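Local atomic coordinates of carboxylesterase (Uncultured bacterium, PDB entry 5GMX), a protein that hydrolyses carboxylic esters as a family VIII carboxylesterase of the beta-lactamase fold, and also acts on oxyimino cephalosporins. Residues I90-R95 with V111-L116; A106-V111 with Q148-E153; L117-G122 with G159-V164. All coordinates share one frame; numbering follows the deposited sequence.

Contact 1: I90-R95 with V111-L116; sequences IDYNAR and VTVAQL
Two carbonyls of the loop 90-95 receive the first backbone N-H groups of the helix that starts at Val113. Val113 N donates to Ala94 O at 2.9 Å, with the C=O pointing almost straight at the nitrogen (174°). Ala114 N donates to Tyr92 O, also at 2.9 Å, in the carbonyl plane and on a lone pair. The next N-H, that of Gln115, is taken by OG1 of Thr112, the N-cap residue, at 3.2 Å. With chi1 at 71°, OG1 sits between the backbone N and the carbonyl carbon, where it can reach forward to the helix. Gln115 OE1 accepts from Thr112 N in return, which completes a capping box. Arg95 pairs with Thr112 in a single beta bridge. The polar end of Arg95 turns to Asp110.

The loop is itself braced by a type I turn from Asp91 to Ala94. Asp91 OD1 accepts from Asn93 N, an Asx turn. Apolar contacts add to these bonds. CG1 of Val113 meets Ile90 CG2 at 3.9 Å and Tyr92 CD1 at 4.0 Å, each side chain crossing Val113 at about a right angle. The N-H groups at a helix start lack acceptors from a preceding turn. Here the loop carbonyls and the Thr112 hydroxyl supply them, consistent with loop and cap together favouring a helix start at this point.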
# COMPACT_ATOMS: atom_id res chain seq x y z
N ILE A 90 -19.23 4.49 6.10
CA ILE A 90 -19.26 3.73 4.86
C ILE A 90 -19.81 2.33 5.08
O ILE A 90 -19.40 1.64 6.00
CB ILE A 90 -17.86 3.60 4.25
CG1 ILE A 90 -17.28 4.99 3.97
CG2 ILE A 90 -17.90 2.73 2.98
CD1 ILE A 90 -15.85 4.98 3.45
N ASP A 91 -20.76 1.93 4.24
CA ASP A 91 -21.26 0.56 4.21
C ASP A 91 -20.69 -0.16 2.99
O ASP A 91 -21.00 0.20 1.86
CB ASP A 91 -22.79 0.54 4.20
CG ASP A 91 -23.39 -0.87 4.17
OD1 ASP A 91 -22.66 -1.88 3.99
OD2 ASP A 91 -24.62 -0.96 4.36
N TYR A 92 -19.89 -1.20 3.23
CA TYR A 92 -19.25 -1.92 2.13
C TYR A 92 -20.26 -2.47 1.13
O TYR A 92 -19.95 -2.62 -0.05
CB TYR A 92 -18.40 -3.07 2.67
CG TYR A 92 -17.07 -2.63 3.20
CD1 TYR A 92 -16.12 -2.09 2.34
CD2 TYR A 92 -16.76 -2.74 4.55
CE1 TYR A 92 -14.90 -1.68 2.81
CE2 TYR A 92 -15.53 -2.34 5.03
CZ TYR A 92 -14.60 -1.81 4.15
OH TYR A 92 -13.37 -1.39 4.60
N ASN A 93 -21.47 -2.74 1.59
CA ASN A 93 -22.50 -3.30 0.73
C ASN A 93 -23.29 -2.23 -0.01
O ASN A 93 -24.09 -2.56 -0.88
CB ASN A 93 -23.46 -4.15 1.56
CG ASN A 93 -22.78 -5.32 2.22
OD1 ASN A 93 -22.12 -6.11 1.56
ND2 ASN A 93 -22.92 -5.41 3.53
N ALA A 94 -23.09 -0.97 0.34
CA ALA A 94 -23.82 0.12 -0.30
C ALA A 94 -23.22 0.48 -1.65
O ALA A 94 -22.05 0.23 -1.91
CB ALA A 94 -23.83 1.36 0.61
N ARG A 95 -24.05 1.05 -2.52
CA ARG A 95 -23.61 1.51 -3.83
C ARG A 95 -22.65 2.68 -3.67
O ARG A 95 -22.91 3.58 -2.86
CB ARG A 95 -24.79 1.94 -4.69
CG ARG A 95 -25.83 0.86 -4.97
CD ARG A 95 -27.11 1.47 -5.57
NE ARG A 95 -28.02 0.45 -6.08
CZ ARG A 95 -28.80 -0.31 -5.33
NH1 ARG A 95 -28.78 -0.19 -4.00
NH2 ARG A 95 -29.60 -1.21 -5.89
N VAL A 111 -22.74 -0.60 -8.75
CA VAL A 111 -21.45 -0.98 -8.18
C VAL A 111 -21.37 -0.65 -6.69
O VAL A 111 -21.59 0.49 -6.29
CB VAL A 111 -20.28 -0.27 -8.90
CG1 VAL A 111 -18.94 -0.62 -8.24
CG2 VAL A 111 -20.26 -0.64 -10.39
N THR A 112 -21.03 -1.65 -5.87
CA THR A 112 -20.91 -1.45 -4.42
C THR A 112 -19.49 -1.06 -4.00
O THR A 112 -18.54 -1.22 -4.77
CB THR A 112 -21.31 -2.70 -3.67
OG1 THR A 112 -20.30 -3.69 -3.88
CG2 THR A 112 -22.66 -3.22 -4.18
N VAL A 113 -19.35 -0.53 -2.79
CA VAL A 113 -18.03 -0.12 -2.29
C VAL A 113 -17.09 -1.32 -2.19
O VAL A 113 -15.92 -1.23 -2.56
CB VAL A 113 -18.16 0.60 -0.93
CG1 VAL A 113 -16.77 0.89 -0.31
CG2 VAL A 113 -18.97 1.88 -1.10
N ALA A 114 -17.62 -2.46 -1.76
CA ALA A 114 -16.84 -3.69 -1.69
C ALA A 114 -16.31 -4.11 -3.06
O ALA A 114 -15.17 -4.56 -3.17
CB ALA A 114 -17.69 -4.82 -1.08
N GLN A 115 -17.12 -3.94 -4.11
CA GLN A 115 -16.68 -4.26 -5.47
C GLN A 115 -15.62 -3.28 -5.99
O GLN A 115 -14.66 -3.69 -6.65
CB GLN A 115 -17.87 -4.28 -6.43
CG GLN A 115 -18.79 -5.47 -6.24
CD GLN A 115 -20.04 -5.37 -7.10
OE1 GLN A 115 -20.43 -4.29 -7.55
NE2 GLN A 115 -20.68 -6.51 -7.34
N LEU A 116 -15.81 -1.99 -5.72
CA LEU A 116 -14.82 -0.98 -6.08
C LEU A 116 -13.47 -1.28 -5.42
O LEU A 116 -12.42 -1.18 -6.06
CB LEU A 116 -15.31 0.42 -5.66
CG LEU A 116 -14.49 1.64 -6.10
CD1 LEU A 116 -14.73 1.95 -7.56
CD2 LEU A 116 -14.77 2.86 -5.23

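Contact 2: A106-V111 with Q148-E153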
# COMPACT_ATOMS: atom_id res chain seq x y z
N ALA A 106 -22.60 5.88 -16.82
CA ALA A 106 -21.98 4.87 -17.68
C ALA A 106 -21.95 3.47 -17.07
O ALA A 106 -20.90 2.85 -16.97
CB ALA A 106 -20.57 5.32 -18.06
N GLY A 107 -23.11 2.97 -16.66
CA GLY A 107 -23.25 1.58 -16.26
C GLY A 107 -22.82 1.20 -14.85
O GLY A 107 -22.75 0.00 -14.53
N LYS A 108 -22.55 2.18 -13.99
CA LYS A 108 -21.99 1.88 -12.68
C LYS A 108 -22.92 2.22 -11.50
O LYS A 108 -22.46 2.33 -10.36
CB LYS A 108 -20.65 2.61 -12.51
CG LYS A 108 -19.60 2.20 -13.55
CD LYS A 108 -18.21 2.78 -13.26
CE LYS A 108 -18.23 4.29 -13.11
NZ LYS A 108 -18.69 5.02 -14.33
N LYS A 109 -24.22 2.36 -11.78
CA LYS A 109 -25.16 2.78 -10.74
C LYS A 109 -25.36 1.74 -9.64
O LYS A 109 -25.87 2.05 -8.58
CB LYS A 109 -26.54 3.12 -11.35
CG LYS A 109 -27.33 1.90 -11.80
CD LYS A 109 -28.74 2.26 -12.27
CE LYS A 109 -29.51 1.00 -12.69
NZ LYS A 109 -30.98 1.21 -12.79
N ASP A 110 -24.96 0.49 -9.89
CA ASP A 110 -25.17 -0.53 -8.87
C ASP A 110 -23.88 -1.10 -8.29
O ASP A 110 -23.93 -1.95 -7.41
CB ASP A 110 -26.04 -1.65 -9.44
CG ASP A 110 -27.51 -1.24 -9.59
OD1 ASP A 110 -28.06 -0.62 -8.65
OD2 ASP A 110 -28.09 -1.50 -10.67
N VAL A 111 -22.74 -0.60 -8.75
CA VAL A 111 -21.45 -0.98 -8.18
C VAL A 111 -21.37 -0.65 -6.69
O VAL A 111 -21.59 0.49 -6.29
CB VAL A 111 -20.28 -0.27 -8.90
CG1 VAL A 111 -18.94 -0.62 -8.24
CG2 VAL A 111 -20.26 -0.64 -10.39
N GLN A 148 -16.52 7.10 -16.74
CA GLN A 148 -15.97 6.08 -17.62
C GLN A 148 -16.78 4.79 -17.69
O GLN A 148 -17.27 4.29 -16.69
CB GLN A 148 -14.54 5.76 -17.19
CG GLN A 148 -13.78 4.83 -18.10
CD GLN A 148 -12.30 4.85 -17.81
OE1 GLN A 148 -11.65 5.88 -17.91
NE2 GLN A 148 -11.76 3.69 -17.43
N TRP A 149 -16.89 4.26 -18.91
CA TRP A 149 -17.51 2.97 -19.17
C TRP A 149 -16.54 1.83 -18.82
O TRP A 149 -15.41 1.82 -19.30
CB TRP A 149 -17.94 2.89 -20.65
CG TRP A 149 -18.57 1.61 -21.06
CD1 TRP A 149 -17.99 0.59 -21.77
CD2 TRP A 149 -19.91 1.19 -20.77
NE1 TRP A 149 -18.89 -0.44 -21.94
CE2 TRP A 149 -20.07 -0.10 -21.34
CE3 TRP A 149 -20.98 1.77 -20.09
CZ2 TRP A 149 -21.27 -0.81 -21.25
CZ3 TRP A 149 -22.17 1.06 -20.00
CH2 TRP A 149 -22.31 -0.21 -20.59
N PRO A 150 -16.98 0.88 -17.98
CA PRO A 150 -16.13 -0.23 -17.53
C PRO A 150 -15.66 -1.14 -18.66
O PRO A 150 -16.38 -1.33 -19.65
CB PRO A 150 -17.05 -1.00 -16.57
CG PRO A 150 -18.09 -0.02 -16.16
CD PRO A 150 -18.31 0.86 -17.34
N PHE A 151 -14.48 -1.72 -18.50
CA PHE A 151 -13.93 -2.65 -19.48
C PHE A 151 -14.62 -4.00 -19.45
O PHE A 151 -14.65 -4.71 -20.45
CB PHE A 151 -12.43 -2.84 -19.24
CG PHE A 151 -11.63 -1.61 -19.43
CD1 PHE A 151 -11.44 -1.09 -20.70
CD2 PHE A 151 -11.07 -0.95 -18.35
CE1 PHE A 151 -10.69 0.06 -20.89
CE2 PHE A 151 -10.33 0.21 -18.53
CZ PHE A 151 -10.13 0.72 -19.80
N PHE A 152 -15.14 -4.37 -18.29
CA PHE A 152 -15.91 -5.60 -18.16
C PHE A 152 -17.11 -5.31 -17.26
O PHE A 152 -17.16 -4.26 -16.61
CB PHE A 152 -15.07 -6.75 -17.61
CG PHE A 152 -14.28 -6.42 -16.34
CD1 PHE A 152 -14.89 -6.43 -15.10
CD2 PHE A 152 -12.93 -6.12 -16.41
CE1 PHE A 152 -14.16 -6.14 -13.93
CE2 PHE A 152 -12.19 -5.83 -15.26
CZ PHE A 152 -12.82 -5.84 -14.02
N GLU A 153 -18.08 -6.20 -17.24
CA GLU A 153 -19.24 -6.02 -16.39
C GLU A 153 -18.84 -6.04 -14.91
O GLU A 153 -18.21 -6.99 -14.46
CB GLU A 153 -20.27 -7.10 -16.66
CG GLU A 153 -21.53 -6.92 -15.85
CD GLU A 153 -22.59 -7.93 -16.21
OE1 GLU A 153 -22.35 -8.75 -17.12
OE2 GLU A 153 -23.67 -7.90 -15.60
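Lys108 reaches across to Gln148 and gives the polar part of this contact. NZ donates to Gln148 O at 2.8 Å, tilted 26° from the carbonyl plane. The chain bends at chi3 (-55°) and chi4 (-61°), which curls the ammonium back to that carbonyl. NZ also bonds to Ala146 O and Ala105 O, so three backbone oxygens hold the buried charge. Phe103 adds a cation-pi contact.

The apolar part is small. Lys108 CG lies 3.7 Å from Pro150 CG, the two side chains crossing obliquely. Ala106 CB packs against Trp149 CE3 at 4.1 Å. The Trp149 indole comes back beside the loop, with CZ3 3.9 Å from CA of Gly107, a residue of positive phi.

Backbone carbonyls make further van der Waals contacts. Ala106 O lies 3.3 Å from both Trp149 CE3 and Pro150 CD. Gln148 O is 3.7 Å from Ala106 CB.

No regular secondary structure takes part. Segment 106-111 runs between helices 96-99 and 113-117. Segment 148-153 follows helix 138-146 and leads toward helix 165-175. The contact therefore ties two loops of the helical region together, and Lys108 joins them to Ala146 at the end of helix 138-146.

Contact 3: L117-G122 with G159-V164. With PMS (phenylmethanesulfonic acid), chain C.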
# COMPACT_ATOMS: atom_id res chain seq x y z
N LEU A 117 -13.50 -1.64 -4.14
CA LEU A 117 -12.27 -1.86 -3.38
C LEU A 117 -11.58 -3.18 -3.70
O LEU A 117 -10.42 -3.36 -3.34
CB LEU A 117 -12.54 -1.81 -1.88
CG LEU A 117 -12.75 -0.41 -1.33
CD1 LEU A 117 -13.21 -0.51 0.10
CD2 LEU A 117 -11.43 0.32 -1.41
N SER A 118 -12.29 -4.09 -4.38
CA SER A 118 -11.71 -5.38 -4.77
C SER A 118 -11.43 -5.46 -6.27
O SER A 118 -11.31 -6.55 -6.83
CB SER A 118 -12.62 -6.55 -4.35
OG SER A 118 -13.94 -6.39 -4.84
N HIS A 119 -11.30 -4.29 -6.90
CA HIS A 119 -10.90 -4.18 -8.31
C HIS A 119 -11.91 -4.85 -9.23
O HIS A 119 -11.55 -5.39 -10.27
CB HIS A 119 -9.50 -4.78 -8.52
CG HIS A 119 -8.46 -4.21 -7.61
ND1 HIS A 119 -7.72 -3.09 -7.94
CD2 HIS A 119 -8.08 -4.57 -6.36
CE1 HIS A 119 -6.91 -2.80 -6.94
NE2 HIS A 119 -7.10 -3.68 -5.97
N GLN A 120 -13.18 -4.81 -8.84
CA GLN A 120 -14.25 -5.39 -9.65
C GLN A 120 -15.17 -4.37 -10.31
O GLN A 120 -16.21 -4.73 -10.83
CB GLN A 120 -15.10 -6.32 -8.80
CG GLN A 120 -14.34 -7.44 -8.15
CD GLN A 120 -15.27 -8.43 -7.49
OE1 GLN A 120 -15.73 -9.38 -8.12
NE2 GLN A 120 -15.57 -8.21 -6.21
N ALA A 121 -14.81 -3.08 -10.25
CA ALA A 121 -15.64 -2.05 -10.88
C ALA A 121 -15.36 -1.95 -12.38
O ALA A 121 -16.14 -1.36 -13.11
CB ALA A 121 -15.42 -0.70 -10.21
N GLY A 122 -14.22 -2.49 -12.82
CA GLY A 122 -13.92 -2.52 -14.23
C GLY A 122 -13.37 -1.23 -14.82
O GLY A 122 -13.37 -1.06 -16.03
N GLY A 159 -9.83 -6.76 -12.18
CA GLY A 159 -8.73 -6.25 -12.98
C GLY A 159 -8.05 -5.17 -12.17
O GLY A 159 -8.61 -4.10 -11.94
N TYR A 160 -6.83 -5.46 -11.73
CA TYR A 160 -6.05 -4.55 -10.88
C TYR A 160 -6.09 -3.10 -11.34
O TYR A 160 -5.64 -2.77 -12.43
CB TYR A 160 -4.61 -5.05 -10.83
CG TYR A 160 -3.70 -4.38 -9.82
CD1 TYR A 160 -4.07 -4.27 -8.49
CD2 TYR A 160 -2.45 -3.93 -10.19
CE1 TYR A 160 -3.21 -3.69 -7.56
CE2 TYR A 160 -1.58 -3.35 -9.27
CZ TYR A 160 -1.97 -3.24 -7.96
OH TYR A 160 -1.11 -2.67 -7.06
N HIS A 161 -6.66 -2.23 -10.50
CA HIS A 161 -6.71 -0.80 -10.77
C HIS A 161 -5.34 -0.22 -10.38
O HIS A 161 -5.19 0.45 -9.36
CB HIS A 161 -7.88 -0.15 -10.00
CG HIS A 161 -9.22 -0.56 -10.52
ND1 HIS A 161 -9.53 -1.86 -10.86
CD2 HIS A 161 -10.34 0.16 -10.78
CE1 HIS A 161 -10.77 -1.93 -11.30
NE2 HIS A 161 -11.29 -0.71 -11.27
N ALA A 162 -4.36 -0.50 -11.23
CA ALA A 162 -2.94 -0.37 -10.91
C ALA A 162 -2.49 1.00 -10.39
O ALA A 162 -1.62 1.08 -9.52
CB ALA A 162 -2.11 -0.73 -12.12
N VAL A 163 -3.06 2.07 -10.93
CA VAL A 163 -2.64 3.40 -10.53
C VAL A 163 -3.81 4.17 -9.91
O VAL A 163 -3.62 4.89 -8.93
CB VAL A 163 -2.07 4.20 -11.72
CG1 VAL A 163 -1.66 5.61 -11.27
CG2 VAL A 163 -0.87 3.47 -12.33
N VAL A 164 -5.00 4.01 -10.48
CA VAL A 164 -6.14 4.84 -10.09
C VAL A 164 -6.90 4.33 -8.86
O VAL A 164 -7.83 4.99 -8.41
CB VAL A 164 -7.14 4.97 -11.27
CG1 VAL A 164 -6.45 5.54 -12.50
CG2 VAL A 164 -7.78 3.64 -11.60
C PMS C . 1.88 0.26 -8.84
S PMS C . 2.15 -1.14 -7.78
C1 PMS C . 2.28 -0.02 -10.28
C2 PMS C . 3.56 0.28 -10.73
C3 PMS C . 3.92 0.03 -12.04
C4 PMS C . 3.00 -0.52 -12.92
C5 PMS C . 1.72 -0.82 -12.48
C6 PMS C . 1.36 -0.57 -11.17
O2S PMS C . 2.00 -2.48 -8.46
O1S PMS C . 3.59 -1.21 -7.32
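His119 lies beside Tyr160 and points the same way, while His161 slides past it in the opposite direction. The three rings form an aromatic cluster. Tyr160 CD1 sits over one face of the His119 imidazole, 3.6 Å from CE1. The two planes are turned 43° to each other. The His161 ring is inclined more steeply to that of His119, at 60°, with centroids 5.5 Å apart.

Hydrogen bonds hold the two imidazoles. His119 ND1 accepts from His161 N at 2.9 Å, a nearly straight bond tilted somewhat from the imidazole plane. ND1 is thus an acceptor, which suggests that any proton of a neutral His119 ring is on NE2. His119 O takes the N-H of Gly159, also at 2.9 Å, so this one residue grips the other segment twice. The His161 ring turns back along its own chain, and its ND1 donates to Gly159 O at 2.7 Å. Gly122 N faces the edge of this ring. His161 is also the centre of an inverse gamma turn.

Tyr160 has its CG anti to the backbone N (chi1 -170°), which lays the ring alongside His119 with OH at the far end, near the ligand. This OH bonds to Lys74 and lies 3.4 Å from PMS O2S, at most a weak bond. Ala162 CB touches the phenyl ring of the ligand at C6, 3.6 Å away. Ala162 O also accepts from Lys74. Segment 159-164 thus supplies Tyr160 and Ala162 to the pocket, and His119 and His161 back them as a second layer. Ser71 and Lys74 fit an SxxK motif. Tyr160 probably supplies the second hydroxyl on the lysine, like the tyrosine of the YxN motif in class C beta-lactamases, with Ala162 standing where that motif has Asn.

Contacts 1, 2 and 3 lie on the same side of the chain's centre, their own centres 12 to 14 Å apart. Contacts 1 and 2 share Val111, and the salt bridge from Arg95 NE to Asp110 OD1 (2.8 Å) joins them. Contact 1 passes into contact 3 along helix 113-117: Gln115 O is 2.9 Å from Gln120 N, a probable hydrogen bond. Contacts 2 and 3 meet where Phe151 N is 2.8 Å from Gly122 O, again a probable hydrogen bond, and Phe152 CZ packs on Gly122 CA. Among the three, contact 3 alone includes residues of the phenylmethanesulfonic acid pocket. Contact 1 adjoins its segment 117-122. Contact 2 touches both segments, with Phe152 CZ 3.6 Å from Gly159 N.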